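Side-chain contacts in alpha-Amylase (Thermotoga maritima, PDB 2B5D), which is an alpha-amylase of glycoside hydrolase family 57, with a domain of mainly parallel strands and helices combined with additional helical parts: residues 82-87 with 271-276; 86-91 with 287-292; 76-81 with 111-116. All blocks are in the same frame, centred on the assembly; numbering follows the deposited sequence. Where two conformers were deposited one is given.

Interaction 1 of 3, residues 82-87 with 271-276; sequences IELANK and MEYIKD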
loop_
_atom_site.group_PDB
_atom_site.type_symbol
_atom_site.label_atom_id
_atom_site.label_comp_id
_atom_site.label_asym_id
_atom_site.label_seq_id
_atom_site.Cartn_x
_atom_site.Cartn_y
_atom_site.Cartn_z
ATOM N N ILE A 82 -26.718 -22.839 -7.398
ATOM C CA ILE A 82 -27.966 -23.618 -7.159
ATOM C C ILE A 82 -27.861 -24.577 -5.944
ATOM O O ILE A 82 -28.859 -24.841 -5.247
ATOM C CB ILE A 82 -28.394 -24.455 -8.383
ATOM C CG1 ILE A 82 -28.792 -23.546 -9.552
ATOM C CG2 ILE A 82 -29.547 -25.427 -8.002
ATOM C CD1 ILE A 82 -28.825 -24.248 -10.929
ATOM N N GLU A 83 -26.651 -25.099 -5.721
ATOM C CA GLU A 83 -26.335 -25.860 -4.509
ATOM C C GLU A 83 -26.505 -24.976 -3.270
ATOM O O GLU A 83 -27.154 -25.384 -2.305
ATOM C CB GLU A 83 -24.918 -26.432 -4.588
ATOM C CG GLU A 83 -24.556 -27.442 -3.494
ATOM C CD GLU A 83 -23.044 -27.533 -3.277
ATOM O OE1 GLU A 83 -22.431 -28.508 -3.759
ATOM O OE2 GLU A 83 -22.462 -26.608 -2.662
ATOM N N LEU A 84 -25.940 -23.765 -3.306
ATOM C CA LEU A 84 -26.118 -22.792 -2.218
ATOM C C LEU A 84 -27.583 -22.424 -2.059
ATOM O O LEU A 84 -28.062 -22.226 -0.936
ATOM C CB LEU A 84 -25.322 -21.514 -2.462
ATOM C CG LEU A 84 -24.814 -20.663 -1.287
ATOM C CD1 LEU A 84 -24.657 -19.230 -1.727
ATOM C CD2 LEU A 84 -25.671 -20.723 -0.033
ATOM N N ALA A 85 -28.291 -22.337 -3.178
ATOM C CA ALA A 85 -29.703 -21.971 -3.145
ATOM C C ALA A 85 -30.480 -22.984 -2.315
ATOM O O ALA A 85 -31.284 -22.604 -1.461
ATOM C CB ALA A 85 -30.272 -21.868 -4.556
ATOM N N ASN A 86 -30.213 -24.267 -2.569
ATOM C CA ASN A 86 -30.793 -25.375 -1.803
ATOM C C ASN A 86 -30.457 -25.421 -0.304
ATOM O O ASN A 86 -31.358 -25.573 0.541
ATOM C CB ASN A 86 -30.467 -26.699 -2.479
ATOM C CG ASN A 86 -31.544 -27.117 -3.457
ATOM O OD1 ASN A 86 -31.247 -27.536 -4.580
ATOM N ND2 ASN A 86 -32.812 -26.999 -3.035
ATOM N N LYS A 87 -29.172 -25.277 0.017
ATOM C CA LYS A 87 -28.719 -25.109 1.393
ATOM C C LYS A 87 -29.507 -23.999 2.072
ATOM O O LYS A 87 -29.737 -24.033 3.288
ATOM C CB LYS A 87 -27.245 -24.715 1.420
ATOM C CG LYS A 87 -26.234 -25.789 1.785
ATOM C CD LYS A 87 -24.948 -25.094 2.248
ATOM C CE LYS A 87 -23.862 -26.055 2.747
ATOM N NZ LYS A 87 -22.863 -26.444 1.697
ATOM N N MET A 271 -19.382 -18.081 8.934
ATOM C CA MET A 271 -18.199 -18.438 8.149
ATOM C C MET A 271 -18.076 -19.919 7.739
ATOM O O MET A 271 -17.691 -20.222 6.596
ATOM C CB MET A 271 -16.931 -17.976 8.879
ATOM C CG MET A 271 -15.627 -18.312 8.153
ATOM S SD MET A 271 -15.607 -17.719 6.446
ATOM C CE MET A 271 -15.377 -15.951 6.713
ATOM N N GLU A 272 -18.385 -20.830 8.666
ATOM C CA GLU A 272 -18.270 -22.265 8.378
ATOM C C GLU A 272 -19.339 -22.712 7.393
ATOM O O GLU A 272 -19.098 -23.581 6.548
ATOM C CB GLU A 272 -18.308 -23.116 9.651
ATOM C CG GLU A 272 -17.409 -24.367 9.543
ATOM C CD GLU A 272 -17.573 -25.338 10.701
ATOM O OE1 GLU A 272 -18.638 -25.309 11.357
ATOM O OE2 GLU A 272 -16.633 -26.132 10.946
ATOM N N TYR A 273 -20.513 -22.097 7.510
ATOM C CA TYR A 273 -21.615 -22.304 6.577
ATOM C C TYR A 273 -21.241 -21.869 5.152
ATOM O O TYR A 273 -21.486 -22.595 4.179
ATOM C CB TYR A 273 -22.841 -21.522 7.058
ATOM C CG TYR A 273 -24.046 -21.665 6.164
ATOM C CD1 TYR A 273 -24.143 -20.951 4.960
ATOM C CD2 TYR A 273 -25.092 -22.512 6.512
ATOM C CE1 TYR A 273 -25.250 -21.087 4.129
ATOM C CE2 TYR A 273 -26.203 -22.648 5.691
ATOM C CZ TYR A 273 -26.274 -21.933 4.505
ATOM O OH TYR A 273 -27.374 -22.072 3.700
ATOM N N ILE A 274 -20.623 -20.692 5.061
ATOM C CA ILE A 274 -20.528 -19.942 3.806
ATOM C C ILE A 274 -19.191 -20.076 3.054
ATOM O O ILE A 274 -19.082 -19.625 1.912
ATOM C CB ILE A 274 -20.928 -18.429 4.027
ATOM C CG1 ILE A 274 -21.391 -17.777 2.712
ATOM C CG2 ILE A 274 -19.818 -17.634 4.742
ATOM C CD1 ILE A 274 -22.679 -18.365 2.130
ATOM N N LYS A 275 -18.224 -20.751 3.688
ATOM C CA LYS A 275 -16.805 -20.833 3.259
ATOM C C LYS A 275 -16.507 -21.073 1.770
ATOM O O LYS A 275 -15.708 -20.340 1.177
ATOM C CB LYS A 275 -16.030 -21.847 4.140
ATOM C CG LYS A 275 -14.542 -22.142 3.739
ATOM C CD LYS A 275 -13.646 -20.879 3.559
ATOM C CE LYS A 275 -13.362 -20.122 4.867
ATOM N NZ LYS A 275 -12.239 -20.710 5.661
ATOM N N ASP A 276 -17.119 -22.095 1.176
ATOM C CA ASP A 276 -16.829 -22.423 -0.226
ATOM C C ASP A 276 -17.835 -21.831 -1.239
ATOM O O ASP A 276 -18.156 -22.449 -2.264
ATOM C CB ASP A 276 -16.648 -23.934 -0.409
ATOM C CG ASP A 276 -17.838 -24.722 0.070
ATOM O OD1 ASP A 276 -18.646 -24.167 0.854
ATOM O OD2 ASP A 276 -17.961 -25.895 -0.337
#
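Tyr-273 holds CG trans to its own backbone N (chi1 -180°), which carries its ring across to segment 82-87 of helix 68-91, and Leu-84 extends its branch through a similar first torsion of -152°. Lys-87 runs past the ring in the opposite direction, with CD over one face and 4.1 Å from Tyr-273 CZ, so the aliphatic part of the lysine does the covering. Leu-84 CD2 approaches the ring obliquely, 4.2 Å from Tyr-273 CE1, and is also near Ile-274 CD1 at 4.4 Å. Ile-265 touches both Leu-84 and Ile-274, extending this apolar patch.

The phenol tip meets the helix backbone: Tyr-273 OH lies 3.1 Å from Lys-87 O, a weak and unsettled hydrogen bond, since Glu-88 OE2 is also within reach of the same hydroxyl. The ammonium group of Lys-87 bonds to the Tyr-277 hydroxyl, which is also bonded to Glu-83 OE2. Asp-276 OD1 and Lys-87 NZ, 4.9 Å apart and not in contact, may be weakly attracted. In the family 57 fold, the arrangement is helix-on-helix packing, with the short helix 271-274 of a long excursion between strand 233-236 and helix 309-338 laid against helix 68-91.

Interaction 2 of 3, residues 86-91 with 287-292; sequences NKEVER and TGIKYH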
loop_
_atom_site.group_PDB
_atom_site.type_symbol
_atom_site.label_atom_id
_atom_site.label_comp_id
_atom_site.label_asym_id
_atom_site.label_seq_id
_atom_site.Cartn_x
_atom_site.Cartn_y
_atom_site.Cartn_z
ATOM N N ASN A 86 -30.213 -24.267 -2.569
ATOM C CA ASN A 86 -30.793 -25.375 -1.803
ATOM C C ASN A 86 -30.457 -25.421 -0.304
ATOM O O ASN A 86 -31.358 -25.573 0.541
ATOM C CB ASN A 86 -30.467 -26.699 -2.479
ATOM C CG ASN A 86 -31.544 -27.117 -3.457
ATOM O OD1 ASN A 86 -31.247 -27.536 -4.580
ATOM N ND2 ASN A 86 -32.812 -26.999 -3.035
ATOM N N LYS A 87 -29.172 -25.277 0.017
ATOM C CA LYS A 87 -28.719 -25.109 1.393
ATOM C C LYS A 87 -29.507 -23.999 2.072
ATOM O O LYS A 87 -29.737 -24.033 3.288
ATOM C CB LYS A 87 -27.245 -24.715 1.420
ATOM C CG LYS A 87 -26.234 -25.789 1.785
ATOM C CD LYS A 87 -24.948 -25.094 2.248
ATOM C CE LYS A 87 -23.862 -26.055 2.747
ATOM N NZ LYS A 87 -22.863 -26.444 1.697
ATOM N N GLU A 88 -29.915 -23.011 1.275
ATOM C CA GLU A 88 -30.538 -21.816 1.796
ATOM C C GLU A 88 -32.028 -21.988 2.008
ATOM O O GLU A 88 -32.573 -21.445 2.974
ATOM C CB GLU A 88 -30.221 -20.601 0.917
ATOM C CG GLU A 88 -28.917 -19.878 1.304
ATOM C CD GLU A 88 -29.000 -19.108 2.635
ATOM O OE1 GLU A 88 -30.041 -18.474 2.898
ATOM O OE2 GLU A 88 -28.022 -19.114 3.422
ATOM N N VAL A 89 -32.681 -22.755 1.131
ATOM C CA VAL A 89 -34.108 -23.045 1.307
ATOM C C VAL A 89 -34.416 -23.844 2.600
ATOM O O VAL A 89 -35.468 -23.639 3.208
ATOM C CB VAL A 89 -34.790 -23.657 0.036
ATOM C CG1 VAL A 89 -34.080 -24.888 -0.432
ATOM C CG2 VAL A 89 -36.259 -23.996 0.318
ATOM N N GLU A 90 -33.497 -24.720 3.020
ATOM C CA GLU A 90 -33.634 -25.422 4.313
ATOM C C GLU A 90 -33.271 -24.553 5.519
ATOM O O GLU A 90 -34.071 -24.429 6.447
ATOM C CB GLU A 90 -32.862 -26.758 4.343
ATOM C CG GLU A 90 -33.733 -28.009 4.120
ATOM C CD GLU A 90 -34.384 -28.552 5.403
ATOM O OE1 GLU A 90 -34.502 -29.797 5.518
ATOM O OE2 GLU A 90 -34.774 -27.753 6.292
ATOM N N ARG A 91 -32.083 -23.946 5.495
ATOM C CA ARG A 91 -31.619 -23.058 6.570
ATOM C C ARG A 91 -32.579 -21.893 6.844
ATOM O O ARG A 91 -32.582 -21.343 7.943
ATOM C CB ARG A 91 -30.193 -22.556 6.265
ATOM C CG ARG A 91 -29.635 -21.411 7.161
ATOM C CD ARG A 91 -28.835 -21.901 8.383
ATOM N NE ARG A 91 -27.508 -21.261 8.504
ATOM C CZ ARG A 91 -27.212 -20.185 9.250
ATOM N NH1 ARG A 91 -28.155 -19.580 9.970
ATOM N NH2 ARG A 91 -25.965 -19.704 9.276
ATOM N N THR A 287 -22.604 -13.115 -3.081
ATOM C CA THR A 287 -22.991 -14.440 -3.567
ATOM C C THR A 287 -24.041 -14.334 -4.667
ATOM O O THR A 287 -24.118 -15.183 -5.561
ATOM C CB THR A 287 -23.561 -15.335 -2.415
ATOM O OG1 THR A 287 -24.720 -14.716 -1.844
ATOM C CG2 THR A 287 -22.540 -15.548 -1.313
ATOM N N GLY A 288 -24.875 -13.301 -4.577
ATOM C CA GLY A 288 -25.972 -13.145 -5.522
ATOM C C GLY A 288 -27.317 -13.447 -4.907
ATOM O O GLY A 288 -28.365 -13.146 -5.484
ATOM N N ILE A 289 -27.296 -14.061 -3.733
ATOM C CA ILE A 289 -28.525 -14.218 -2.980
ATOM C C ILE A 289 -28.608 -13.250 -1.801
ATOM O O ILE A 289 -27.815 -13.307 -0.846
ATOM C CB ILE A 289 -28.962 -15.721 -2.697
ATOM C CG1 ILE A 289 -29.802 -15.828 -1.403
ATOM C CG2 ILE A 289 -27.813 -16.765 -2.867
ATOM C CD1 ILE A 289 -29.058 -16.227 -0.234
ATOM N N LYS A 290 -29.588 -12.353 -1.931
ATOM C CA LYS A 290 -29.753 -11.154 -1.109
ATOM C C LYS A 290 -31.211 -11.022 -0.654
ATOM O O LYS A 290 -32.127 -11.158 -1.467
ATOM C CB LYS A 290 -29.386 -9.902 -1.924
ATOM C CG LYS A 290 -28.184 -10.000 -2.849
ATOM C CD LYS A 290 -27.765 -8.607 -3.236
ATOM C CE LYS A 290 -26.973 -8.575 -4.522
ATOM N NZ LYS A 290 -25.515 -8.676 -4.293
ATOM N N TYR A 291 -31.418 -10.719 0.625
ATOM C CA TYR A 291 -32.748 -10.801 1.248
ATOM C C TYR A 291 -33.389 -9.495 1.719
ATOM O O TYR A 291 -34.525 -9.487 2.132
ATOM C CB TYR A 291 -32.678 -11.767 2.441
ATOM C CG TYR A 291 -32.395 -13.234 2.103
ATOM C CD1 TYR A 291 -31.333 -13.895 2.678
ATOM C CD2 TYR A 291 -33.235 -13.957 1.247
ATOM C CE1 TYR A 291 -31.083 -15.236 2.386
ATOM C CE2 TYR A 291 -33.000 -15.310 0.957
ATOM C CZ TYR A 291 -31.936 -15.932 1.534
ATOM O OH TYR A 291 -31.694 -17.255 1.261
ATOM N N HIS A 292 -32.672 -8.386 1.659
ATOM C CA HIS A 292 -33.192 -7.116 2.164
ATOM C C HIS A 292 -33.638 -6.162 1.062
ATOM O O HIS A 292 -33.177 -6.253 -0.092
ATOM C CB HIS A 292 -32.171 -6.467 3.089
ATOM C CG HIS A 292 -31.737 -7.366 4.218
ATOM N ND1 HIS A 292 -30.899 -8.452 4.032
ATOM C CD2 HIS A 292 -32.050 -7.355 5.536
ATOM C CE1 HIS A 292 -30.692 -9.046 5.194
ATOM N NE2 HIS A 292 -31.374 -8.396 6.122
#
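Glu-88 and Tyr-291 meet through a short hydrogen bond, the phenol donating from OH to Glu-88 OE1 at 2.6 Å. The oxygen is approached on its anti side, 25° out of the carboxylate plane, while it sits in the plane of the tyrosine ring, at the ring edge. Carboxylate and ring are turned 39° against each other. A bend at the second torsion of Glu-88 (chi2 -71°) turns the carboxylate so that OE1 reaches the tyrosine hydroxyl. The stem lies close by as well, with Glu-88 CB 3.7 Å from Tyr-291 OH. While OE1 takes the Tyr-291 proton, the other oxygen, Glu-88 OE2, forms a salt bridge with Arg-269 NH1 and has Tyr-273 OH as a probable further donor. Both oxygens of the buried carboxylate are thus engaged, and the arginine probably helps to stabilise its negative charge.

Apolar contact is slighter. Ile-289 CD1 comes obliquely to the glutamate stem, 4.0 Å from Glu-88 CG, and Ile-265 of helix 265-268 touches Glu-88, Ile-289 and Tyr-291 alike. Here the loop between helix 271-274 and helix 309-338 crosses the C-terminal end of helix 68-91, in the part of the family 57 fold where helix 97-119 also contributes Tyr-106 against Ile-289 and Ala-103 against Tyr-291.

Polar bonds within the loop shape its start. Thr-287 OG1 accepts from Ile-289 N at 3.3 Å, forming an ST turn. Asp-264 supports this turn with both carboxylate oxygens, OD1 hydrogen-bonded to the same threonine hydroxyl and OD2 to Gly-288 N.

Interaction 3 of 3, residues 76-81 with 111-116; sequences RHMEKL and EKILNV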
loop_
_atom_site.group_PDB
_atom_site.type_symbol
_atom_site.label_atom_id
_atom_site.label_comp_id
_atom_site.label_asym_id
_atom_site.label_seq_id
_atom_site.Cartn_x
_atom_site.Cartn_y
_atom_site.Cartn_z
ATOM N N ARG A 76 -20.352 -24.275 -14.069
ATOM C CA ARG A 76 -19.877 -24.736 -12.771
ATOM C C ARG A 76 -20.146 -23.700 -11.662
ATOM O O ARG A 76 -20.483 -24.064 -10.521
ATOM C CB ARG A 76 -18.397 -25.148 -12.899
ATOM C CG ARG A 76 -17.440 -24.739 -11.776
ATOM C CD ARG A 76 -16.086 -25.464 -11.914
ATOM N NE ARG A 76 -15.743 -25.744 -13.311
ATOM C CZ ARG A 76 -14.724 -25.186 -13.975
ATOM N NH1 ARG A 76 -13.918 -24.308 -13.357
ATOM N NH2 ARG A 76 -14.502 -25.510 -15.255
ATOM N N HIS A 77 -20.047 -22.415 -11.999
ATOM C CA HIS A 77 -20.443 -21.356 -11.069
ATOM C C HIS A 77 -21.953 -21.391 -10.796
ATOM O O HIS A 77 -22.410 -21.216 -9.670
ATOM C CB HIS A 77 -20.023 -19.997 -11.614
ATOM C CG HIS A 77 -20.750 -18.845 -10.998
ATOM N ND1 HIS A 77 -20.249 -18.138 -9.926
ATOM C CD2 HIS A 77 -21.935 -18.265 -11.312
ATOM C CE1 HIS A 77 -21.097 -17.176 -9.601
ATOM N NE2 HIS A 77 -22.129 -17.232 -10.426
ATOM N N MET A 78 -22.733 -21.636 -11.832
ATOM C CA MET A 78 -24.178 -21.663 -11.660
ATOM C C MET A 78 -24.672 -22.829 -10.793
ATOM O O MET A 78 -25.648 -22.684 -10.037
ATOM C CB MET A 78 -24.886 -21.596 -13.017
ATOM C CG MET A 78 -24.927 -20.176 -13.580
ATOM S SD MET A 78 -25.525 -18.909 -12.387
ATOM C CE MET A 78 -27.295 -19.234 -12.390
ATOM N N GLU A 79 -23.979 -23.964 -10.895
ATOM C CA GLU A 79 -24.278 -25.152 -10.074
ATOM C C GLU A 79 -23.886 -24.965 -8.607
ATOM O O GLU A 79 -24.676 -25.253 -7.706
ATOM C CB GLU A 79 -23.626 -26.396 -10.665
ATOM C CG GLU A 79 -24.495 -27.075 -11.710
ATOM C CD GLU A 79 -23.662 -27.798 -12.760
ATOM O OE1 GLU A 79 -24.249 -28.251 -13.780
ATOM O OE2 GLU A 79 -22.417 -27.906 -12.570
ATOM N N LYS A 80 -22.675 -24.459 -8.382
ATOM C CA LYS A 80 -22.254 -24.025 -7.053
ATOM C C LYS A 80 -23.343 -23.141 -6.427
ATOM O O LYS A 80 -23.707 -23.308 -5.259
ATOM C CB LYS A 80 -20.932 -23.265 -7.168
ATOM C CG LYS A 80 -19.991 -23.408 -5.993
ATOM C CD LYS A 80 -18.547 -23.520 -6.504
ATOM C CE LYS A 80 -17.496 -23.515 -5.380
ATOM N NZ LYS A 80 -17.085 -22.132 -4.950
ATOM N N LEU A 81 -23.890 -22.233 -7.230
ATOM C CA LEU A 81 -24.899 -21.298 -6.771
ATOM C C LEU A 81 -26.269 -21.937 -6.519
ATOM O O LEU A 81 -26.914 -21.595 -5.531
ATOM C CB LEU A 81 -24.990 -20.089 -7.725
ATOM C CG LEU A 81 -25.939 -18.927 -7.408
ATOM C CD1 LEU A 81 -25.639 -18.248 -6.046
ATOM C CD2 LEU A 81 -25.972 -17.901 -8.551
ATOM N N GLU A 111 -32.161 -21.879 -11.461
ATOM C CA GLU A 111 -32.326 -23.082 -12.274
ATOM C C GLU A 111 -32.734 -22.676 -13.680
ATOM O O GLU A 111 -32.104 -23.092 -14.657
ATOM C CB GLU A 111 -33.352 -24.052 -11.669
ATOM C CG GLU A 111 -32.767 -25.071 -10.689
ATOM C CD GLU A 111 -33.825 -25.995 -10.067
ATOM O OE1 GLU A 111 -34.920 -26.173 -10.677
ATOM O OE2 GLU A 111 -33.554 -26.540 -8.960
ATOM N N LYS A 112 -33.778 -21.844 -13.763
ATOM C CA LYS A 112 -34.241 -21.237 -15.014
ATOM C C LYS A 112 -33.123 -20.618 -15.856
ATOM O O LYS A 112 -33.034 -20.867 -17.061
ATOM C CB LYS A 112 -35.314 -20.187 -14.723
ATOM C CG LYS A 112 -36.728 -20.597 -15.108
ATOM C CD LYS A 112 -37.037 -20.257 -16.584
ATOM C CE LYS A 112 -36.432 -21.291 -17.585
ATOM N NZ LYS A 112 -36.617 -20.910 -19.035
ATOM N N ILE A 113 -32.276 -19.819 -15.205
ATOM C CA ILE A 113 -31.167 -19.137 -15.864
ATOM C C ILE A 113 -30.168 -20.107 -16.496
ATOM O O ILE A 113 -29.863 -19.989 -17.681
ATOM C CB ILE A 113 -30.500 -18.108 -14.907
ATOM C CG1 ILE A 113 -31.353 -16.839 -14.880
ATOM C CG2 ILE A 113 -29.047 -17.781 -15.309
ATOM C CD1 ILE A 113 -31.208 -16.066 -13.629
ATOM N N LEU A 114 -29.688 -21.072 -15.711
ATOM C CA LEU A 114 -28.698 -22.058 -16.180
ATOM C C LEU A 114 -29.273 -22.911 -17.302
ATOM O O LEU A 114 -28.540 -23.354 -18.191
ATOM C CB LEU A 114 -28.253 -22.970 -15.036
ATOM C CG LEU A 114 -26.812 -23.474 -14.937
ATOM C CD1 LEU A 114 -26.771 -24.697 -14.021
ATOM C CD2 LEU A 114 -26.138 -23.780 -16.273
ATOM N N ASN A 115 -30.590 -23.111 -17.240
ATOM C CA ASN A 115 -31.364 -23.812 -18.252
ATOM C C ASN A 115 -31.473 -23.073 -19.573
ATOM O O ASN A 115 -31.442 -23.704 -20.634
ATOM C CB ASN A 115 -32.770 -24.041 -17.745
ATOM C CG ASN A 115 -33.253 -25.423 -18.036
ATOM O OD1 ASN A 115 -33.004 -26.347 -17.249
ATOM N ND2 ASN A 115 -33.937 -25.595 -19.172
ATOM N N VAL A 116 -31.638 -21.750 -19.512
ATOM C CA VAL A 116 -31.582 -20.918 -20.717
ATOM C C VAL A 116 -30.186 -20.993 -21.318
ATOM O O VAL A 116 -30.028 -21.137 -22.519
ATOM C CB VAL A 116 -31.977 -19.443 -20.438
ATOM C CG1 VAL A 116 -31.603 -18.530 -21.611
ATOM C CG2 VAL A 116 -33.474 -19.336 -20.120
#
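Met-78 lays its CB against the branch point of Leu-114, with Met-78 CB only 3.3 Å from Leu-114 CG, tighter than ordinary van der Waals contact. The two side chains slide past each other in opposite directions, and the CD1 branch of the leucine lies 3.8 Å from Met-78 CB. Beyond CB the methionine folds: with bends at both chi2 (-49°) and chi3 (-76°), its end turns to Ile-113. There Met-78 CE meets Ile-113 CG2 at 3.7 Å, the two side chains crossing at about a right angle.

On the exposed margin, Glu-79 lends only its aliphatic stem, CG lying 4.0 Å from Leu-114 CD1. Its carboxylate is engaged farther along helix 97-119 in a salt bridge with Arg-118, giving the apolar seam a polar border. Helix 27-47 packs against the same region, touching Met-78 through Thr-35 and Ile-113 through Ile-39, and Phe-110 adds an aromatic contact to Met-78.

The segment axes approach to 10.2 Å and run nearly antiparallel, 162° between their directions. No hydrogen bond joins the two segments; the contact between them is made by side-chain packing. Such an arrangement is that of an antiparallel helical hairpin, formed by helices 68-91 and 97-119 with a short connection between them, in the family 57 region of the chain.

In the fold
All three contacts use helix 68-91, each meeting a different neighbour. Interaction 3 is buried and apolar, pairing it with helix 97-119, while interaction 2 is buried but polar, built on a carboxylate and a loop tyrosine. Interaction 1 is only partly buried and mixes aliphatic cover of a ring with a weak hydroxyl-to-carbonyl bond. Interactions 1 and 2 lie about 8 Å apart between centres and meet where Tyr-273 OH probably hydrogen-bonds to Glu-88 OE2 at 3.0 Å. Interaction 3, about 15 Å from either, centre to centre, joins them through Lys-80 NZ on Asp-276 O and through Leu-81, which packs against Ile-289. The short helix thus lies on helix 68-91, the loop on both helices.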